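Local coordinates for protein MlnE (Bacillus amyloliquefaciens subsp. plantarum, PDB 5D2E) that probably reduces the beta-keto group of acyl chains on the macrolactin polyketide assembly line, as its N-terminal B-type ketoreductase with bound NADP, at residues A[61-66]-A[126-131]; A[268-273]-A[291-296]; A[299-304]-A[323-328]. All coordinates share one frame; numbering follows the deposited sequence.

Contact 1: residues A[61-66]-A[126-131]; sequences LFFCED and RHIIHF
Phe62 and Ile129 meet on one face of the sheet, where the CG2 methyl of Ile129 sits over one face of the phenyl ring, off-centre toward the rim. The CH-pi contact has CG2 of Ile129 3.9 Å from the centroid of the Phe62 ring. Ile129 sets CG1 beside its backbone N (chi1 -52°), which leaves CG2 opposite that N and over the ring. Next to it, Phe131 CB approaches CE1 of Phe62 obliquely. The other face holds Leu61, Phe63, Ile128 and His130: Ile128 CD1 packs beside Leu61 CB at 3.8 Å, while Ile128 CG2 meets the edge of the Phe63 ring at CE2, 3.9 Å away. Strands 60-64 and 127-133 run parallel here, 5° apart, as neighbours in the Rossmann-like N-terminal part of the chain, probably the structural subdomain of this ketoreductase. Strand 84-89 flanks Phe62 and Cys64, strand 171-180 receives Ile129 and Phe131, and helix 141-164 covers Leu61 and Phe63. Leu61 N donates to His127 O and Phe63 N to Ile129 O (2.8 Å); in return, Leu61 O accepts from Ile129 N and Phe63 O from Phe131 N. The last bond is more bent, 150° at the hydrogen. At the polar edge, one water accepts from Glu65 N (3.1 Å) and donates to Phe131 O (2.7 Å), while His130 NE2 bonds Ser154 OG.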
# COMPACT_ATOMS: atom_id res chain seq x y z
N LEU A 61 8.27 15.16 21.01
CA LEU A 61 8.41 16.00 19.84
C LEU A 61 7.14 15.81 19.01
O LEU A 61 6.82 14.69 18.64
CB LEU A 61 9.64 15.57 19.05
CG LEU A 61 9.82 16.24 17.71
CD1 LEU A 61 9.98 17.74 17.84
CD2 LEU A 61 11.08 15.64 17.05
N PHE A 62 6.44 16.90 18.70
CA PHE A 62 5.14 16.86 18.06
C PHE A 62 5.20 17.71 16.86
O PHE A 62 5.49 18.91 16.97
CB PHE A 62 4.13 17.48 19.09
CG PHE A 62 2.66 17.17 18.83
CD1 PHE A 62 2.03 17.64 17.70
CD2 PHE A 62 1.94 16.41 19.72
CE1 PHE A 62 0.70 17.37 17.44
CE2 PHE A 62 0.57 16.12 19.47
CZ PHE A 62 -0.03 16.61 18.32
N PHE A 63 4.86 17.13 15.70
CA PHE A 63 4.82 17.80 14.43
C PHE A 63 3.35 17.99 14.08
O PHE A 63 2.58 17.02 14.10
CB PHE A 63 5.45 16.94 13.33
CG PHE A 63 6.95 16.71 13.44
CD1 PHE A 63 7.83 17.69 13.10
CD2 PHE A 63 7.45 15.49 13.87
CE1 PHE A 63 9.18 17.49 13.18
CE2 PHE A 63 8.82 15.27 13.98
CZ PHE A 63 9.69 16.29 13.60
N CYS A 64 2.96 19.22 13.71
CA CYS A 64 1.55 19.53 13.41
C CYS A 64 1.59 20.62 12.38
O CYS A 64 2.51 21.41 12.35
CB CYS A 64 0.81 19.99 14.69
SG CYS A 64 -1.03 20.05 14.50
N GLU A 65 0.57 20.70 11.56
CA GLU A 65 0.58 21.69 10.51
C GLU A 65 0.45 23.11 11.10
O GLU A 65 1.06 24.05 10.60
CB GLU A 65 -0.52 21.38 9.46
CG GLU A 65 -0.31 21.99 8.09
CD GLU A 65 0.96 21.53 7.34
OE1 GLU A 65 1.21 20.31 7.03
OE2 GLU A 65 1.70 22.46 7.00
N ASP A 66 -0.23 23.23 12.22
CA ASP A 66 -0.53 24.52 12.79
C ASP A 66 -0.61 24.38 14.25
O ASP A 66 -0.34 23.29 14.84
CB ASP A 66 -1.86 25.07 12.17
CG ASP A 66 -3.06 24.19 12.47
OD1 ASP A 66 -3.09 23.38 13.43
OD2 ASP A 66 -4.01 24.29 11.68
N ARG A 126 12.22 11.09 22.86
CA ARG A 126 11.91 9.72 22.75
C ARG A 126 10.53 9.48 22.09
O ARG A 126 10.39 8.67 21.20
CB ARG A 126 11.89 9.08 24.10
CG ARG A 126 12.47 7.65 24.03
CD ARG A 126 11.55 6.73 24.68
NE ARG A 126 11.90 5.33 24.44
CZ ARG A 126 12.70 4.63 25.21
NH1 ARG A 126 13.32 5.22 26.22
NH2 ARG A 126 12.91 3.35 24.97
N HIS A 127 9.54 10.26 22.48
CA HIS A 127 8.21 10.13 21.90
C HIS A 127 7.97 11.14 20.84
O HIS A 127 8.00 12.31 21.11
CB HIS A 127 7.19 10.25 23.00
CG HIS A 127 7.59 9.49 24.21
ND1 HIS A 127 7.27 8.16 24.39
CD2 HIS A 127 8.46 9.80 25.20
CE1 HIS A 127 7.85 7.71 25.47
NE2 HIS A 127 8.58 8.69 25.99
N ILE A 128 7.69 10.67 19.62
CA ILE A 128 7.51 11.52 18.48
C ILE A 128 6.09 11.33 18.02
O ILE A 128 5.65 10.19 17.90
CB ILE A 128 8.40 11.10 17.29
CG1 ILE A 128 9.85 10.84 17.67
CG2 ILE A 128 8.27 12.08 16.19
CD1 ILE A 128 10.51 11.88 18.48
N ILE A 129 5.39 12.46 17.80
CA ILE A 129 4.04 12.50 17.29
C ILE A 129 4.12 13.20 15.92
O ILE A 129 4.54 14.32 15.79
CB ILE A 129 3.01 13.19 18.17
CG1 ILE A 129 3.02 12.64 19.61
CG2 ILE A 129 1.63 13.19 17.48
CD1 ILE A 129 2.64 11.23 19.74
N HIS A 130 3.69 12.48 14.87
CA HIS A 130 3.63 13.06 13.56
C HIS A 130 2.18 13.20 13.19
O HIS A 130 1.46 12.21 12.94
CB HIS A 130 4.35 12.17 12.58
CG HIS A 130 4.52 12.78 11.23
ND1 HIS A 130 3.53 12.73 10.27
CD2 HIS A 130 5.58 13.39 10.65
CE1 HIS A 130 3.94 13.35 9.18
NE2 HIS A 130 5.20 13.73 9.36
N PHE A 131 1.69 14.44 13.16
CA PHE A 131 0.31 14.69 12.84
C PHE A 131 0.13 15.84 11.84
O PHE A 131 -0.36 16.92 12.19
CB PHE A 131 -0.46 15.01 14.14
CG PHE A 131 -1.99 15.20 13.96
CD1 PHE A 131 -2.69 14.57 12.98
CD2 PHE A 131 -2.69 15.98 14.84
CE1 PHE A 131 -4.09 14.71 12.87
CE2 PHE A 131 -4.06 16.13 14.74
CZ PHE A 131 -4.76 15.47 13.77
O HOH W 1 -1.90 18.87 11.18

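Contact 2: residues A[268-273]-A[291-296]; sequences FSVKKN and EYLAKQ
Gln296 reaches from the last turn of helix 284-296 to the backbone of Val270, whose N donates to Gln296 OE1 at 3.0 Å. The bond is straight at the hydrogen, 165°, but the donor is tilted 29° from the plane of the amide carbonyl. The same oxygen lies 3.3 Å from Val270 CG2, and Gln296 CB packs against that methyl at 3.5 Å, so the valine branch is held between the base and the end of the glutamine. Val270 CG1 turns to Leu293 instead, 4.0 Å from its CD2, the two side chains crossing at about a right angle. Beyond CG the glutamine chain is extended (chi2 -172°), which lets the amide span the gap from the helix to the loop. On the loop, Ser269 OG packs beside this amide but spends its hydrogen bond on Val270 O, 2.7 Å from Ser269 OG. Phe268 CE2 approaches Gln296 OE1 obliquely. Further out, Gln485 ties the parts together: its NE2 bonds Phe268 O, and its OE1 accepts from Tyr292 OH and, weakly, from Gln296 NE2. The contact thus packs the loop entering strand 275-279 against the C-terminal end of helix 284-296, the first helix of the NADP-binding Rossmann fold of the ketoreductase, with the side chain of Leu293 about 14 Å from the bound NADP.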
# COMPACT_ATOMS: atom_id res chain seq x y z
N PHE A 268 -14.66 -17.58 -12.50
CA PHE A 268 -14.26 -16.46 -13.36
C PHE A 268 -13.72 -16.81 -14.75
O PHE A 268 -12.90 -17.71 -14.92
CB PHE A 268 -13.13 -15.66 -12.63
CG PHE A 268 -12.52 -14.57 -13.48
CD1 PHE A 268 -13.15 -13.36 -13.62
CD2 PHE A 268 -11.36 -14.81 -14.20
CE1 PHE A 268 -12.61 -12.37 -14.43
CE2 PHE A 268 -10.82 -13.83 -15.02
CZ PHE A 268 -11.45 -12.62 -15.14
N SER A 269 -14.13 -16.03 -15.73
CA SER A 269 -13.58 -16.12 -17.08
C SER A 269 -13.74 -14.82 -17.79
O SER A 269 -14.73 -14.09 -17.60
CB SER A 269 -14.30 -17.16 -17.94
OG SER A 269 -13.60 -17.27 -19.19
N VAL A 270 -12.75 -14.50 -18.63
CA VAL A 270 -12.93 -13.44 -19.60
C VAL A 270 -13.94 -13.94 -20.64
O VAL A 270 -14.21 -15.13 -20.70
CB VAL A 270 -11.60 -13.02 -20.23
CG1 VAL A 270 -10.83 -12.17 -19.23
CG2 VAL A 270 -10.82 -14.25 -20.66
N LYS A 271 -14.48 -13.00 -21.40
CA LYS A 271 -15.59 -13.22 -22.30
C LYS A 271 -15.09 -13.15 -23.73
O LYS A 271 -14.25 -12.31 -24.07
CB LYS A 271 -16.62 -12.07 -22.25
CG LYS A 271 -17.23 -11.66 -20.94
CD LYS A 271 -17.74 -10.19 -21.11
CE LYS A 271 -18.89 -9.80 -20.18
NZ LYS A 271 -18.90 -10.52 -18.86
N LYS A 272 -15.72 -13.94 -24.58
CA LYS A 272 -15.51 -13.84 -25.99
C LYS A 272 -15.73 -12.41 -26.47
O LYS A 272 -16.69 -11.76 -26.07
CB LYS A 272 -16.47 -14.78 -26.72
CG LYS A 272 -16.37 -14.63 -28.22
CD LYS A 272 -16.96 -15.83 -28.95
CE LYS A 272 -17.33 -15.44 -30.37
NZ LYS A 272 -16.63 -16.32 -31.35
N ASN A 273 -14.77 -11.91 -27.25
CA ASN A 273 -14.70 -10.53 -27.71
C ASN A 273 -14.48 -9.45 -26.61
O ASN A 273 -14.61 -8.25 -26.90
CB ASN A 273 -15.91 -10.19 -28.56
CG ASN A 273 -15.96 -11.06 -29.82
OD1 ASN A 273 -14.98 -11.78 -30.14
ND2 ASN A 273 -17.08 -11.03 -30.52
N GLU A 291 -1.22 -14.56 -21.48
CA GLU A 291 -1.36 -15.88 -22.09
C GLU A 291 -2.53 -16.64 -21.43
O GLU A 291 -3.31 -17.30 -22.10
CB GLU A 291 -0.15 -16.78 -21.90
CG GLU A 291 1.16 -16.34 -22.50
CD GLU A 291 2.23 -17.41 -22.26
OE1 GLU A 291 2.50 -17.81 -21.08
OE2 GLU A 291 2.78 -17.82 -23.28
N TYR A 292 -2.60 -16.56 -20.11
CA TYR A 292 -3.68 -17.19 -19.36
C TYR A 292 -5.05 -16.74 -19.84
O TYR A 292 -5.96 -17.59 -20.09
CB TYR A 292 -3.52 -16.88 -17.88
CG TYR A 292 -4.57 -17.52 -17.00
CD1 TYR A 292 -4.52 -18.88 -16.69
CD2 TYR A 292 -5.62 -16.78 -16.48
CE1 TYR A 292 -5.45 -19.47 -15.89
CE2 TYR A 292 -6.56 -17.38 -15.65
CZ TYR A 292 -6.46 -18.72 -15.35
OH TYR A 292 -7.41 -19.36 -14.55
N LEU A 293 -5.19 -15.44 -20.04
CA LEU A 293 -6.48 -14.86 -20.50
C LEU A 293 -6.79 -15.21 -21.98
O LEU A 293 -7.94 -15.42 -22.36
CB LEU A 293 -6.47 -13.37 -20.38
CG LEU A 293 -6.40 -12.76 -18.94
CD1 LEU A 293 -6.77 -11.28 -18.99
CD2 LEU A 293 -7.30 -13.53 -17.99
N ALA A 294 -5.76 -15.20 -22.81
CA ALA A 294 -5.90 -15.62 -24.22
C ALA A 294 -6.37 -17.07 -24.35
O ALA A 294 -7.11 -17.38 -25.26
CB ALA A 294 -4.58 -15.43 -24.93
N LYS A 295 -6.00 -17.94 -23.40
CA LYS A 295 -6.45 -19.28 -23.42
C LYS A 295 -7.89 -19.48 -22.96
O LYS A 295 -8.50 -20.48 -23.28
CB LYS A 295 -5.53 -20.10 -22.59
CG LYS A 295 -4.16 -20.13 -23.20
CD LYS A 295 -3.30 -21.03 -22.33
CE LYS A 295 -1.86 -20.74 -22.57
NZ LYS A 295 -1.12 -21.56 -21.60
N GLN A 296 -8.45 -18.53 -22.24
CA GLN A 296 -9.83 -18.66 -21.77
C GLN A 296 -10.85 -18.35 -22.85
O GLN A 296 -11.95 -18.83 -22.80
CB GLN A 296 -10.09 -17.72 -20.57
CG GLN A 296 -9.50 -18.23 -19.27
CD GLN A 296 -9.91 -17.39 -18.03
OE1 GLN A 296 -10.40 -16.27 -18.13
NE2 GLN A 296 -9.70 -17.96 -16.85

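Contact 3: residues A[299-304]-A[323-328]; sequences VKLILT and LGAEAL
Glu326 and Lys300 are partners in a parallel bridge, and their side chains rise from the same face of the sheet. Glu326 leaves its backbone with CG opposite N (chi1 -178°) and runs on extended, whereas Lys300 bends at each later torsion and lays its aliphatic part across the glutamate. The lysine touches with its CD and CE methylenes, Lys300 CD lying 3.2 Å from Glu326 OE1, while Lys300 NZ stays 4.1 Å from that oxygen, beyond a salt bridge. The opposite charges may still attract at this range. Phe351 of helix 337-351 touches both side chains. The backbone of Glu326 joins the strands twice, its N donating to Val299 O and its O accepting from Leu301 N at 2.8 Å.

Leu328, on the same face as Glu326 and paired with Ile302, is held mainly through its backbone: Leu328 N donates to Leu301 O, and Leu328 O accepts from Leu303 N. The latter bond is almost perfectly straight, 179° at the hydrogen, although its donor is tilted 21° from the carbonyl plane.

Leu301 occupies the other face with Ala327. Leu301 CD1 reaches back along the strand to Ala325 CB at 4.2 Å, and Leu317 and Leu320 of helix 311-321 close over Ala327. At the entry to the second strand, a water donates to both Val299 O (2.8 Å) and Gly324 O (2.9 Å), so Val299 O is gripped by water as well as by Glu326 N. Gly324, with positive phi, ends the preceding helix in a Schellman motif. Strand 300-304, helix 311-321 and strand 326-329 form a beta-alpha-beta unit of the Rossmann fold in the ketoreductase domain, where the side chain of Leu303 lies about 9 Å from the bound NADP.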
# COMPACT_ATOMS: atom_id res chain seq x y z
N VAL A 299 -10.14 -13.19 -27.03
CA VAL A 299 -10.21 -11.82 -26.58
C VAL A 299 -9.37 -10.88 -27.36
O VAL A 299 -8.61 -11.29 -28.24
CB VAL A 299 -9.78 -11.72 -25.10
CG1 VAL A 299 -10.71 -12.57 -24.25
CG2 VAL A 299 -8.35 -12.20 -24.86
N LYS A 300 -9.54 -9.60 -27.05
CA LYS A 300 -8.65 -8.54 -27.48
C LYS A 300 -7.80 -8.05 -26.30
O LYS A 300 -8.37 -7.65 -25.27
CB LYS A 300 -9.45 -7.35 -27.98
CG LYS A 300 -10.62 -7.82 -28.86
CD LYS A 300 -10.33 -7.63 -30.32
CE LYS A 300 -11.65 -7.34 -31.04
NZ LYS A 300 -12.48 -8.56 -30.90
N LEU A 301 -6.47 -8.10 -26.43
CA LEU A 301 -5.58 -7.71 -25.34
C LEU A 301 -4.76 -6.49 -25.70
O LEU A 301 -4.17 -6.45 -26.80
CB LEU A 301 -4.64 -8.85 -25.06
CG LEU A 301 -5.30 -10.08 -24.50
CD1 LEU A 301 -4.38 -11.29 -24.40
CD2 LEU A 301 -5.89 -9.78 -23.16
N ILE A 302 -4.66 -5.51 -24.81
CA ILE A 302 -3.72 -4.39 -25.00
C ILE A 302 -2.70 -4.45 -23.90
O ILE A 302 -3.08 -4.50 -22.73
CB ILE A 302 -4.43 -3.08 -24.95
CG1 ILE A 302 -5.49 -3.01 -26.04
CG2 ILE A 302 -3.43 -1.92 -25.05
CD1 ILE A 302 -6.84 -3.55 -25.62
N LEU A 303 -1.43 -4.65 -24.25
CA LEU A 303 -0.31 -4.75 -23.27
C LEU A 303 0.34 -3.40 -23.31
O LEU A 303 0.54 -2.85 -24.42
CB LEU A 303 0.72 -5.78 -23.74
CG LEU A 303 0.26 -7.21 -24.09
CD1 LEU A 303 1.40 -8.19 -24.32
CD2 LEU A 303 -0.67 -7.76 -23.01
N THR A 304 0.61 -2.82 -22.12
CA THR A 304 1.19 -1.51 -22.04
C THR A 304 2.39 -1.55 -21.13
O THR A 304 2.42 -2.24 -20.11
CB THR A 304 0.16 -0.42 -21.61
OG1 THR A 304 -0.91 -0.42 -22.54
CG2 THR A 304 0.75 0.88 -21.71
N LEU A 323 -2.77 -17.87 -29.96
CA LEU A 323 -3.71 -18.50 -29.03
C LEU A 323 -5.17 -18.05 -29.29
O LEU A 323 -6.09 -18.40 -28.54
CB LEU A 323 -3.31 -18.19 -27.57
CG LEU A 323 -2.02 -18.79 -27.02
CD1 LEU A 323 -1.54 -18.05 -25.81
CD2 LEU A 323 -2.09 -20.26 -26.73
N GLY A 324 -5.40 -17.24 -30.29
CA GLY A 324 -6.73 -16.85 -30.59
C GLY A 324 -6.98 -15.40 -30.35
O GLY A 324 -7.98 -14.90 -30.80
N ALA A 325 -6.07 -14.70 -29.66
CA ALA A 325 -6.33 -13.31 -29.32
C ALA A 325 -6.01 -12.38 -30.45
O ALA A 325 -5.27 -12.70 -31.36
CB ALA A 325 -5.53 -12.90 -28.10
N GLU A 326 -6.54 -11.19 -30.34
CA GLU A 326 -6.01 -10.08 -31.06
C GLU A 326 -5.20 -9.27 -29.99
O GLU A 326 -5.68 -9.10 -28.88
CB GLU A 326 -7.18 -9.32 -31.59
CG GLU A 326 -6.84 -8.13 -32.43
CD GLU A 326 -8.11 -7.55 -33.09
OE1 GLU A 326 -9.14 -8.25 -33.18
OE2 GLU A 326 -8.06 -6.40 -33.51
N ALA A 327 -4.01 -8.79 -30.30
CA ALA A 327 -3.15 -8.22 -29.24
C ALA A 327 -2.35 -7.07 -29.76
O ALA A 327 -1.73 -7.17 -30.83
CB ALA A 327 -2.21 -9.32 -28.72
N LEU A 328 -2.34 -5.96 -29.03
CA LEU A 328 -1.54 -4.83 -29.36
C LEU A 328 -0.57 -4.56 -28.21
O LEU A 328 -0.84 -4.94 -27.04
CB LEU A 328 -2.41 -3.60 -29.55
CG LEU A 328 -3.45 -3.77 -30.64
CD1 LEU A 328 -4.19 -2.45 -30.72
CD2 LEU A 328 -2.75 -4.09 -31.95
O HOH W 2 -9.72 -12.64 -30.45

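How the contacts relate
Along the chain the three contacts follow in series, contact 1 first. Contacts 2 and 3 are neighbours, their centres about 10 Å apart, because helix 284-296 leads directly into strand 300-304. They touch where Val270 meets Val299 and where Ala294 and Lys295 pack on Leu323, so the loop before strand 275-279, helix 284-296 and the following beta-alpha-beta unit pack together in one region of the NADP-binding domain. Contact 1 lies across the chain's centre, with its centre about 51 Å from each of the others, in the other Rossmann-like region. The layout fits a ketoreductase built of a structural subdomain and a cofactor-binding catalytic one.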